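Local atomic coordinates of tyrosinase (Burkholderia thailandensis, PDB entry 5ZRD), a protein that hydroxylates monophenols to catechols and probably oxidises these on to quinones at a dinuclear copper centre, working efficiently at acidic pH. Residues A[46-58]-A[93-107]. Numbering follows the deposited sequence.
With CU (copper (II) ion), chain J; O (oxygen atom), chain L.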
loop_
_atom_site.group_PDB
_atom_site.type_symbol
_atom_site.label_atom_id
_atom_site.label_comp_id
_atom_site.label_asym_id
_atom_site.label_seq_id
_atom_site.Cartn_x
_atom_site.Cartn_y
_atom_site.Cartn_z
ATOM N N ASP A 46 -8.722 -30.294 -12.877
ATOM C CA ASP A 46 -9.185 -31.387 -12.038
ATOM C C ASP A 46 -8.270 -31.514 -10.772
ATOM O O ASP A 46 -7.053 -31.703 -10.887
ATOM C CB ASP A 46 -9.195 -32.688 -12.897
ATOM C CG ASP A 46 -9.788 -33.904 -12.173
ATOM O OD1 ASP A 46 -9.894 -33.874 -10.939
ATOM O OD2 ASP A 46 -10.160 -34.906 -12.827
ATOM N N PRO A 47 -8.865 -31.481 -9.565
ATOM C CA PRO A 47 -8.046 -31.431 -8.341
ATOM C C PRO A 47 -7.178 -32.676 -8.117
ATOM O O PRO A 47 -6.306 -32.655 -7.259
ATOM C CB PRO A 47 -9.058 -31.304 -7.191
ATOM C CG PRO A 47 -10.297 -30.760 -7.859
ATOM C CD PRO A 47 -10.294 -31.490 -9.182
ATOM N N LYS A 48 -7.421 -33.724 -8.896
ATOM C CA LYS A 48 -6.641 -34.953 -8.852
ATOM C C LYS A 48 -5.680 -35.108 -10.056
ATOM O O LYS A 48 -4.980 -36.119 -10.149
ATOM C CB LYS A 48 -7.602 -36.144 -8.832
ATOM C CG LYS A 48 -8.629 -36.151 -7.707
ATOM C CD LYS A 48 -9.299 -37.512 -7.604
ATOM C CE LYS A 48 -10.052 -37.748 -6.313
ATOM N NZ LYS A 48 -11.506 -37.544 -6.515
ATOM N N SER A 49 -5.661 -34.192 -11.018
ATOM C CA SER A 49 -4.605 -34.244 -12.064
ATOM C C SER A 49 -3.231 -34.071 -11.423
ATOM O O SER A 49 -3.086 -33.392 -10.415
ATOM C CB SER A 49 -4.790 -33.167 -13.102
ATOM O OG SER A 49 -4.819 -31.867 -12.510
ATOM N N PHE A 50 -2.210 -34.597 -12.064
ATOM C CA PHE A 50 -0.879 -34.397 -11.549
ATOM C C PHE A 50 -0.524 -32.905 -11.524
ATOM O O PHE A 50 0.239 -32.479 -10.681
ATOM C CB PHE A 50 0.145 -35.184 -12.354
ATOM C CG PHE A 50 1.526 -35.069 -11.765
ATOM C CD1 PHE A 50 1.767 -35.467 -10.459
ATOM C CD2 PHE A 50 2.579 -34.558 -12.506
ATOM C CE1 PHE A 50 3.024 -35.340 -9.901
ATOM C CE2 PHE A 50 3.845 -34.454 -11.953
ATOM C CZ PHE A 50 4.067 -34.857 -10.656
ATOM N N PHE A 51 -1.057 -32.113 -12.452
ATOM C CA PHE A 51 -0.636 -30.723 -12.550
ATOM C C PHE A 51 -1.151 -29.913 -11.358
ATOM O O PHE A 51 -0.472 -29.043 -10.827
ATOM C CB PHE A 51 -1.134 -30.076 -13.844
ATOM C CG PHE A 51 -0.806 -28.610 -13.946
ATOM C CD1 PHE A 51 0.461 -28.191 -14.330
ATOM C CD2 PHE A 51 -1.761 -27.655 -13.656
ATOM C CE1 PHE A 51 0.770 -26.839 -14.414
ATOM C CE2 PHE A 51 -1.457 -26.305 -13.757
ATOM C CZ PHE A 51 -0.189 -25.899 -14.117
ATOM N N ALA A 52 -2.381 -30.198 -10.977
ATOM C CA ALA A 52 -2.998 -29.542 -9.855
ATOM C C ALA A 52 -2.250 -29.911 -8.563
ATOM O O ALA A 52 -1.923 -29.025 -7.773
ATOM C CB ALA A 52 -4.455 -29.943 -9.792
ATOM N N LEU A 53 -2.012 -31.222 -8.393
ATOM C CA LEU A 53 -1.366 -31.846 -7.219
ATOM C C LEU A 53 0.051 -31.294 -7.083
ATOM O O LEU A 53 0.375 -30.797 -6.026
ATOM C CB LEU A 53 -1.324 -33.372 -7.361
ATOM C CG LEU A 53 -2.615 -34.128 -7.032
ATOM C CD1 LEU A 53 -2.530 -35.573 -7.521
ATOM C CD2 LEU A 53 -2.893 -34.102 -5.531
ATOM N N GLY A 54 0.852 -31.388 -8.149
ATOM C CA GLY A 54 2.208 -30.821 -8.161
ATOM C C GLY A 54 2.179 -29.337 -7.887
ATOM O O GLY A 54 3.046 -28.810 -7.182
ATOM N N GLY A 55 1.161 -28.658 -8.425
ATOM C CA GLY A 55 0.916 -27.198 -8.180
ATOM C C GLY A 55 0.594 -26.844 -6.733
ATOM O O GLY A 55 0.762 -25.674 -6.333
ATOM N N TYR A 56 0.154 -27.814 -5.923
ATOM C CA TYR A 56 -0.204 -27.477 -4.528
ATOM C C TYR A 56 1.057 -27.087 -3.722
ATOM O O TYR A 56 0.977 -26.215 -2.838
ATOM C CB TYR A 56 -0.973 -28.631 -3.858
ATOM C CG TYR A 56 -2.337 -28.926 -4.450
ATOM C CD1 TYR A 56 -3.189 -27.898 -4.840
ATOM C CD2 TYR A 56 -2.803 -30.224 -4.583
ATOM C CE1 TYR A 56 -4.446 -28.138 -5.359
ATOM C CE2 TYR A 56 -4.061 -30.485 -5.111
ATOM C CZ TYR A 56 -4.868 -29.439 -5.523
ATOM O OH TYR A 56 -6.089 -29.668 -6.066
ATOM N N HIS A 57 2.210 -27.695 -4.047
ATOM C CA HIS A 57 3.429 -27.587 -3.291
ATOM C C HIS A 57 3.897 -26.135 -3.253
ATOM O O HIS A 57 4.076 -25.541 -2.183
ATOM C CB HIS A 57 4.510 -28.490 -3.911
ATOM C CG HIS A 57 5.691 -28.655 -3.029
ATOM N ND1 HIS A 57 6.860 -27.978 -3.241
ATOM C CD2 HIS A 57 5.852 -29.369 -1.896
ATOM C CE1 HIS A 57 7.712 -28.300 -2.293
ATOM N NE2 HIS A 57 7.108 -29.131 -1.445
ATOM N N GLY A 58 4.072 -25.591 -4.442
ATOM C CA GLY A 58 4.669 -24.292 -4.683
ATOM C C GLY A 58 3.855 -23.485 -5.699
ATOM O O GLY A 58 2.755 -23.034 -5.407
ATOM N N TRP A 93 2.456 -32.363 6.950
ATOM C CA TRP A 93 1.915 -31.780 5.733
ATOM C C TRP A 93 2.299 -32.667 4.566
ATOM O O TRP A 93 1.431 -32.954 3.733
ATOM C CB TRP A 93 2.361 -30.339 5.492
ATOM C CG TRP A 93 1.667 -29.736 4.318
ATOM C CD1 TRP A 93 0.470 -29.081 4.332
ATOM C CD2 TRP A 93 2.081 -29.805 2.940
ATOM N NE1 TRP A 93 0.133 -28.698 3.064
ATOM C CE2 TRP A 93 1.084 -29.154 2.184
ATOM C CE3 TRP A 93 3.177 -30.362 2.275
ATOM C CZ2 TRP A 93 1.151 -29.037 0.802
ATOM C CZ3 TRP A 93 3.244 -30.246 0.905
ATOM C CH2 TRP A 93 2.247 -29.585 0.184
ATOM N N HIS A 94 3.581 -33.047 4.504
ATOM C CA HIS A 94 4.030 -33.858 3.373
ATOM C C HIS A 94 3.416 -35.249 3.469
ATOM O O HIS A 94 3.197 -35.846 2.449
ATOM C CB HIS A 94 5.547 -33.929 3.248
ATOM C CG HIS A 94 6.105 -32.634 2.817
ATOM N ND1 HIS A 94 6.239 -31.616 3.681
ATOM C CD2 HIS A 94 6.488 -32.177 1.603
ATOM C CE1 HIS A 94 6.688 -30.555 3.032
ATOM N NE2 HIS A 94 6.879 -30.882 1.755
ATOM N N ARG A 95 3.116 -35.732 4.675
ATOM C CA ARG A 95 2.438 -37.021 4.816
ATOM C C ARG A 95 1.109 -36.968 4.064
ATOM O O ARG A 95 0.792 -37.898 3.324
ATOM C CB ARG A 95 2.211 -37.380 6.292
ATOM C CG ARG A 95 1.374 -38.633 6.550
ATOM C CD ARG A 95 1.561 -39.130 7.975
ATOM N NE ARG A 95 2.821 -39.843 8.125
ATOM C CZ ARG A 95 3.324 -40.310 9.260
ATOM N NH1 ARG A 95 2.639 -40.196 10.385
ATOM N NH2 ARG A 95 4.490 -40.941 9.237
ATOM N N MET A 96 0.355 -35.903 4.272
ATOM C CA MET A 96 -0.922 -35.795 3.666
ATOM C C MET A 96 -0.761 -35.552 2.158
ATOM O O MET A 96 -1.570 -36.063 1.337
ATOM C CB MET A 96 -1.742 -34.681 4.306
ATOM C CG MET A 96 -2.207 -35.040 5.700
ATOM S SD MET A 96 -3.007 -36.662 5.779
ATOM C CE MET A 96 -4.238 -36.420 4.494
ATOM N N TYR A 97 0.288 -34.820 1.785
ATOM C CA TYR A 97 0.509 -34.504 0.368
ATOM C C TYR A 97 0.678 -35.801 -0.400
ATOM O O TYR A 97 0.060 -35.988 -1.458
ATOM C CB TYR A 97 1.717 -33.590 0.169
ATOM C CG TYR A 97 1.934 -33.001 -1.206
ATOM C CD1 TYR A 97 0.916 -32.868 -2.140
ATOM C CD2 TYR A 97 3.176 -32.512 -1.552
ATOM C CE1 TYR A 97 1.124 -32.279 -3.381
ATOM C CE2 TYR A 97 3.395 -31.883 -2.762
ATOM C CZ TYR A 97 2.370 -31.775 -3.682
ATOM O OH TYR A 97 2.614 -31.188 -4.877
ATOM N N VAL A 98 1.478 -36.685 0.155
ATOM C CA VAL A 98 1.780 -37.928 -0.532
ATOM C C VAL A 98 0.514 -38.776 -0.588
ATOM O O VAL A 98 0.243 -39.456 -1.577
ATOM C CB VAL A 98 2.887 -38.721 0.164
ATOM C CG1 VAL A 98 3.105 -40.056 -0.535
ATOM C CG2 VAL A 98 4.181 -37.937 0.216
ATOM N N TYR A 99 -0.197 -38.773 0.527
ATOM C CA TYR A 99 -1.396 -39.574 0.657
ATOM C C TYR A 99 -2.430 -39.087 -0.355
ATOM O O TYR A 99 -3.022 -39.891 -0.988
ATOM C CB TYR A 99 -1.969 -39.450 2.068
ATOM C CG TYR A 99 -3.251 -40.196 2.328
ATOM C CD1 TYR A 99 -3.240 -41.562 2.525
ATOM C CD2 TYR A 99 -4.461 -39.535 2.450
ATOM C CE1 TYR A 99 -4.402 -42.256 2.806
ATOM C CE2 TYR A 99 -5.635 -40.216 2.740
ATOM C CZ TYR A 99 -5.598 -41.582 2.927
ATOM O OH TYR A 99 -6.719 -42.293 3.216
ATOM N N LYS A 100 -2.597 -37.771 -0.470
ATOM C CA LYS A 100 -3.543 -37.174 -1.393
ATOM C C LYS A 100 -3.193 -37.510 -2.857
ATOM O O LYS A 100 -4.094 -37.796 -3.692
ATOM C CB LYS A 100 -3.637 -35.670 -1.135
ATOM C CG LYS A 100 -4.615 -35.273 -0.032
ATOM C CD LYS A 100 -6.005 -35.864 -0.241
ATOM C CE LYS A 100 -7.023 -35.414 0.786
ATOM N NZ LYS A 100 -8.344 -36.055 0.568
ATOM N N LEU A 101 -1.917 -37.539 -3.198
ATOM C CA LEU A 101 -1.548 -37.938 -4.566
ATOM C C LEU A 101 -1.858 -39.426 -4.739
ATOM O O LEU A 101 -2.244 -39.874 -5.792
ATOM C CB LEU A 101 -0.064 -37.655 -4.848
ATOM C CG LEU A 101 0.404 -38.210 -6.190
ATOM C CD1 LEU A 101 1.190 -37.181 -6.973
ATOM C CD2 LEU A 101 1.205 -39.494 -5.990
ATOM N N GLU A 102 -1.608 -40.187 -3.699
ATOM C CA GLU A 102 -1.928 -41.598 -3.749
ATOM C C GLU A 102 -3.451 -41.774 -3.912
ATOM O O GLU A 102 -3.857 -42.704 -4.573
ATOM C CB GLU A 102 -1.419 -42.260 -2.475
ATOM C CG GLU A 102 -1.464 -43.773 -2.506
ATOM C CD GLU A 102 -1.087 -44.414 -1.188
ATOM O OE1 GLU A 102 -1.661 -43.976 -0.122
ATOM O OE2 GLU A 102 -0.251 -45.365 -1.226
ATOM N N GLU A 103 -4.286 -40.904 -3.338
ATOM C CA GLU A 103 -5.769 -41.026 -3.527
ATOM C C GLU A 103 -6.100 -40.835 -5.014
ATOM O O GLU A 103 -6.938 -41.546 -5.553
ATOM C CB GLU A 103 -6.567 -40.010 -2.695
ATOM C CG GLU A 103 -6.933 -40.505 -1.304
ATOM C CD GLU A 103 -7.892 -39.615 -0.513
ATOM O OE1 GLU A 103 -8.006 -38.420 -0.849
ATOM O OE2 GLU A 103 -8.525 -40.126 0.438
ATOM N N ALA A 104 -5.399 -39.898 -5.659
ATOM C CA ALA A 104 -5.483 -39.641 -7.099
ATOM C C ALA A 104 -4.992 -40.839 -7.909
ATOM O O ALA A 104 -5.622 -41.183 -8.896
ATOM C CB ALA A 104 -4.682 -38.421 -7.448
ATOM N N LEU A 105 -3.887 -41.464 -7.547
ATOM C CA LEU A 105 -3.467 -42.611 -8.334
ATOM C C LEU A 105 -4.574 -43.686 -8.275
ATOM O O LEU A 105 -4.762 -44.448 -9.232
ATOM C CB LEU A 105 -2.139 -43.190 -7.836
ATOM C CG LEU A 105 -0.894 -42.314 -7.935
ATOM C CD1 LEU A 105 0.268 -43.024 -7.270
ATOM C CD2 LEU A 105 -0.515 -41.994 -9.374
ATOM N N GLN A 106 -5.290 -43.736 -7.156
ATOM C CA GLN A 106 -6.222 -44.832 -6.852
ATOM C C GLN A 106 -7.526 -44.673 -7.656
ATOM O O GLN A 106 -8.221 -45.660 -7.944
ATOM C CB GLN A 106 -6.505 -44.884 -5.348
ATOM C CG GLN A 106 -5.526 -45.750 -4.566
ATOM C CD GLN A 106 -5.723 -45.668 -3.068
ATOM O OE1 GLN A 106 -6.567 -44.918 -2.567
ATOM N NE2 GLN A 106 -4.930 -46.434 -2.335
ATOM N N SER A 107 -7.820 -43.434 -8.020
ATOM C CA SER A 107 -8.909 -43.078 -8.908
ATOM C C SER A 107 -8.678 -43.615 -10.328
ATOM O O SER A 107 -9.630 -43.719 -11.056
ATOM C CB SER A 107 -9.112 -41.593 -8.960
ATOM O OG SER A 107 -8.154 -41.025 -9.837
HETATM CU CU CU J . 7.807 -29.470 0.403
HETATM O O O L . 10.140 -30.255 0.133
#
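His57 and His94 meet at one copper ion: each binds it through NE2, His57 at 2.0 Å and His94 at 2.2 Å, and His85 supplies the third imidazole of the site. The two rings lie rim to rim with planes 64° apart, neither stacked over the other. CG of His57 stands anti to its backbone N (chi1 -168°), which carries the imidazole to the metal. His94 swings the other way, CG anti to its carbonyl carbon, and the indole of Trp93 turns its edge to one face of the His94 ring, with CE3 3.5 Å above the plane and over the centre; His94 ND1 is held by the carbonyl of Phe90.

Behind the copper, Tyr97 fills a hole formed by Leu53, Gly54, Tyr56 and His57, a knob-into-hole fit. Tyr97 OH donates to Leu53 O at 2.5 Å, tilted from the carbonyl plane, while Tyr56 N reaches the same oxygen from the opposite face. Two donors thus grip a carbonyl inside a helix. The Tyr97 ring also meets that of His57 rim to rim, Tyr97 CE2 lying 3.6 Å from His57 CD2.

Farther from the metal the contact is apolar. Leu53 CD1 packs 3.6 Å from Ala104 CB, and Leu101 CD1 meets the edge of the Phe50 ring in plane. Ala104 CB also lies 3.6 Å from Lys48 O, which fits a close approach of the backbones there.

The axes of helices 50-57 and 93-107 run almost antiparallel (176°), 10.7 Å apart at closest approach, a pairing within the copper-binding helical core of the tyrosinase central domain. Helix 315-334 touches both Phe50 and Leu101 through Phe317, helix 27-41 packs Trp36 on Leu101, and strand 9-11 reaches helix 90-108 through Arg11, which touches Val98 and Tyr99.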